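PDB 5XU0: membrane-fusion protein, which probably serves as the membrane-fusion component of a MacAB-like efflux pump, assembling into a channel for exported substrates. Local coordinates for residues 188-199 with 209-217. The protein carries 2 engineered substitutions. Sequence-based numbering, arbitrary orientation.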
loop_
_atom_site.group_PDB
_atom_site.type_symbol
_atom_site.label_atom_id
_atom_site.label_comp_id
_atom_site.label_asym_id
_atom_site.label_seq_id
_atom_site.Cartn_x
_atom_site.Cartn_y
_atom_site.Cartn_z
ATOM N N LEU B 188 39.610 10.264 14.318
ATOM C CA LEU B 188 39.256 9.164 15.212
ATOM C C LEU B 188 40.410 8.781 16.130
ATOM O O LEU B 188 40.182 8.395 17.283
ATOM C CB LEU B 188 38.814 7.951 14.397
ATOM C CG LEU B 188 37.329 7.595 14.401
ATOM C CD1 LEU B 188 37.092 6.323 13.606
ATOM C CD2 LEU B 188 36.819 7.439 15.821
ATOM N N ALA B 189 41.648 8.872 15.644
ATOM C CA ALA B 189 42.809 8.495 16.438
ATOM C C ALA B 189 43.290 9.603 17.364
ATOM O O ALA B 189 44.077 9.327 18.274
ATOM C CB ALA B 189 43.958 8.069 15.522
ATOM N N ASN B 190 42.847 10.843 17.157
ATOM C CA ASN B 190 43.277 11.959 17.988
ATOM C C ASN B 190 42.317 12.262 19.130
ATOM O O ASN B 190 42.691 12.982 20.063
ATOM C CB ASN B 190 43.439 13.223 17.134
ATOM C CG ASN B 190 44.597 13.134 16.163
ATOM O OD1 ASN B 190 45.659 12.609 16.494
ATOM N ND2 ASN B 190 44.396 13.649 14.952
ATOM N N LEU B 191 41.098 11.731 19.080
ATOM C CA LEU B 191 39.994 12.193 19.908
ATOM C C LEU B 191 39.453 11.061 20.773
ATOM O O LEU B 191 39.283 9.933 20.299
ATOM C CB LEU B 191 38.865 12.759 19.036
ATOM C CG LEU B 191 38.935 14.194 18.497
ATOM C CD1 LEU B 191 38.668 15.162 19.620
ATOM C CD2 LEU B 191 40.248 14.532 17.809
ATOM N N SER B 192 39.181 11.367 22.041
ATOM C CA SER B 192 38.534 10.434 22.954
ATOM C C SER B 192 37.316 11.101 23.577
ATOM O O SER B 192 37.263 12.326 23.714
ATOM C CB SER B 192 39.489 9.959 24.063
ATOM O OG SER B 192 40.747 9.577 23.533
ATOM N N VAL B 193 36.329 10.286 23.952
ATOM C CA VAL B 193 35.135 10.822 24.595
ATOM C C VAL B 193 35.504 11.360 25.971
ATOM O O VAL B 193 36.204 10.698 26.751
ATOM C CB VAL B 193 34.033 9.755 24.675
ATOM C CG1 VAL B 193 34.532 8.501 25.387
ATOM C CG2 VAL B 193 32.798 10.320 25.368
ATOM N N GLY B 194 35.060 12.579 26.266
ATOM C CA GLY B 194 35.350 13.246 27.522
ATOM C C GLY B 194 36.142 14.531 27.389
ATOM O O GLY B 194 36.096 15.369 28.300
ATOM N N GLN B 195 36.858 14.722 26.281
ATOM C CA GLN B 195 37.720 15.888 26.130
ATOM C C GLN B 195 36.903 17.173 26.059
ATOM O O GLN B 195 35.849 17.225 25.418
ATOM C CB GLN B 195 38.582 15.748 24.876
ATOM C CG GLN B 195 39.327 14.427 24.786
ATOM C CD GLN B 195 40.315 14.388 23.638
ATOM O OE1 GLN B 195 40.664 13.316 23.141
ATOM N NE2 GLN B 195 40.776 15.559 23.211
ATOM N N GLU B 196 37.400 18.216 26.718
ATOM C CA GLU B 196 36.696 19.488 26.737
ATOM C C GLU B 196 36.844 20.199 25.395
ATOM O O GLU B 196 37.782 19.958 24.631
ATOM C CB GLU B 196 37.208 20.379 27.868
ATOM C CG GLU B 196 36.154 21.341 28.400
ATOM C CD GLU B 196 36.750 22.593 29.015
ATOM O OE1 GLU B 196 36.124 23.668 28.892
ATOM O OE2 GLU B 196 37.837 22.507 29.625
ATOM N N VAL B 197 35.895 21.090 25.116
ATOM C CA VAL B 197 35.773 21.725 23.810
ATOM C C VAL B 197 35.340 23.173 23.998
ATOM O O VAL B 197 34.487 23.472 24.839
ATOM C CB VAL B 197 34.764 20.971 22.913
ATOM C CG1 VAL B 197 34.281 21.856 21.770
ATOM C CG2 VAL B 197 35.369 19.679 22.379
ATOM N N SER B 198 35.936 24.070 23.218
ATOM C CA SER B 198 35.479 25.444 23.089
ATOM C C SER B 198 34.968 25.668 21.671
ATOM O O SER B 198 35.447 25.040 20.722
ATOM C CB SER B 198 36.606 26.430 23.401
ATOM O OG SER B 198 36.283 27.729 22.936
ATOM N N PHE B 199 33.988 26.559 21.523
ATOM C CA PHE B 199 33.480 26.851 20.187
ATOM C C PHE B 199 32.820 28.223 20.158
ATOM O O PHE B 199 32.406 28.760 21.190
ATOM C CB PHE B 199 32.514 25.761 19.692
ATOM C CG PHE B 199 31.253 25.623 20.507
ATOM C CD1 PHE B 199 31.187 24.728 21.565
ATOM C CD2 PHE B 199 30.122 26.360 20.192
ATOM C CE1 PHE B 199 30.024 24.589 22.303
ATOM C CE2 PHE B 199 28.958 26.225 20.927
ATOM C CZ PHE B 199 28.908 25.336 21.982
ATOM N N TRP B 209 31.570 29.760 23.830
ATOM C CA TRP B 209 30.923 28.692 24.583
ATOM C C TRP B 209 31.912 27.575 24.883
ATOM O O TRP B 209 33.019 27.521 24.340
ATOM C CB TRP B 209 29.723 28.102 23.832
ATOM C CG TRP B 209 28.567 29.026 23.683
ATOM C CD1 TRP B 209 27.521 29.177 24.544
ATOM C CD2 TRP B 209 28.325 29.919 22.594
ATOM N NE1 TRP B 209 26.644 30.118 24.061
ATOM C CE2 TRP B 209 27.116 30.589 22.864
ATOM C CE3 TRP B 209 29.018 30.224 21.417
ATOM C CZ2 TRP B 209 26.585 31.544 22.000
ATOM C CZ3 TRP B 209 28.488 31.171 20.562
ATOM C CH2 TRP B 209 27.283 31.820 20.858
ATOM N N THR B 210 31.480 26.664 25.751
ATOM C CA THR B 210 32.237 25.480 26.117
ATOM C C THR B 210 31.338 24.255 25.982
ATOM O O THR B 210 30.121 24.367 25.810
ATOM C CB THR B 210 32.793 25.590 27.544
ATOM O OG1 THR B 210 33.320 24.323 27.955
ATOM C CG2 THR B 210 31.703 26.028 28.511
ATOM N N GLY B 211 31.951 23.080 26.055
ATOM C CA GLY B 211 31.217 21.835 25.904
ATOM C C GLY B 211 32.148 20.654 26.065
ATOM O O GLY B 211 33.360 20.809 26.246
ATOM N N LYS B 212 31.561 19.457 25.988
ATOM C CA LYS B 212 32.283 18.213 26.223
ATOM C C LYS B 212 31.941 17.176 25.160
ATOM O O LYS B 212 30.774 17.006 24.801
ATOM C CB LYS B 212 31.963 17.619 27.606
ATOM C CG LYS B 212 32.315 18.472 28.824
ATOM C CD LYS B 212 31.756 17.813 30.092
ATOM C CE LYS B 212 31.064 18.801 31.024
ATOM N NZ LYS B 212 30.082 18.128 31.920
ATOM N N LEU B 213 32.963 16.459 24.693
ATOM C CA LEU B 213 32.780 15.362 23.744
ATOM C C LEU B 213 32.057 14.210 24.434
ATOM O O LEU B 213 32.602 13.589 25.352
ATOM C CB LEU B 213 34.133 14.905 23.206
ATOM C CG LEU B 213 34.473 15.094 21.729
ATOM C CD1 LEU B 213 35.768 14.376 21.421
ATOM C CD2 LEU B 213 33.368 14.573 20.829
ATOM N N SER B 214 30.836 13.908 23.989
ATOM C CA SER B 214 30.040 12.870 24.629
ATOM C C SER B 214 29.806 11.636 23.772
ATOM O O SER B 214 29.564 10.563 24.334
ATOM C CB SER B 214 28.679 13.428 25.068
ATOM O OG SER B 214 27.792 13.534 23.969
ATOM N N TYR B 215 29.859 11.741 22.442
ATOM C CA TYR B 215 29.649 10.539 21.640
ATOM C C TYR B 215 30.481 10.581 20.365
ATOM O O TYR B 215 30.397 11.540 19.588
ATOM C CB TYR B 215 28.161 10.359 21.319
ATOM C CG TYR B 215 27.857 9.397 20.191
ATOM C CD1 TYR B 215 27.267 9.845 19.019
ATOM C CD2 TYR B 215 28.152 8.041 20.301
ATOM C CE1 TYR B 215 26.979 8.977 17.984
ATOM C CE2 TYR B 215 27.867 7.161 19.266
ATOM C CZ TYR B 215 27.280 7.638 18.110
ATOM O OH TYR B 215 26.990 6.778 17.073
ATOM N N ILE B 216 31.277 9.527 20.165
ATOM C CA ILE B 216 32.112 9.333 18.982
ATOM C C ILE B 216 31.773 7.966 18.402
ATOM O O ILE B 216 31.953 6.944 19.075
ATOM C CB ILE B 216 33.613 9.414 19.311
ATOM C CG1 ILE B 216 34.018 10.844 19.667
ATOM C CG2 ILE B 216 34.441 8.890 18.147
ATOM C CD1 ILE B 216 35.371 10.931 20.340
ATOM N N SER B 217 31.305 7.942 17.156
ATOM C CA SER B 217 30.788 6.715 16.564
ATOM C C SER B 217 31.915 5.866 15.987
ATOM O O SER B 217 32.688 6.332 15.141
ATOM C CB SER B 217 29.765 7.032 15.478
ATOM O OG SER B 217 29.233 5.839 14.926
#
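The antiparallel hairpin of strands 196-201 and 207-216 brings F199 against W209, a hydrogen-bonded pair. F199 N reaches W209 O at 3.1 Å, and W209 N returns a bond to F199 O at 2.9 Å. On the same sheet face the F199 ring takes W209 CB over one face, 3.7 Å from its centroid, a CH-pi contact. With chi1 at 63°, CG of F199 sits between its backbone N and carbonyl carbon, which brings the far end of the ring, CZ and CE2, over W209 CB. The F199 ring and the five-membered ring of W209 are nearly parallel (14°) but slid so far that they barely overlap. G211, facing V197, has no side chain beside F199 CE1; V197 N donates to G211 O at 2.8 Å. In the six-stranded antiparallel barrel this hairpin lies between strands 239-246 and 257-262, and V197 touches I243 and V262 on these neighbours. Just before strand 196-201, a type II turn from S192 to Q195 carries the pairing on: L213 N meets Q195 O almost straight (173° at the hydrogen), and G194 N bonds L213 O. Q195 OE1 accepts S192 N at 2.7 Å, tying the turn's ends together. The L213 and L191 side chains cross at about a right angle, CD1 to CD1 3.5 Å.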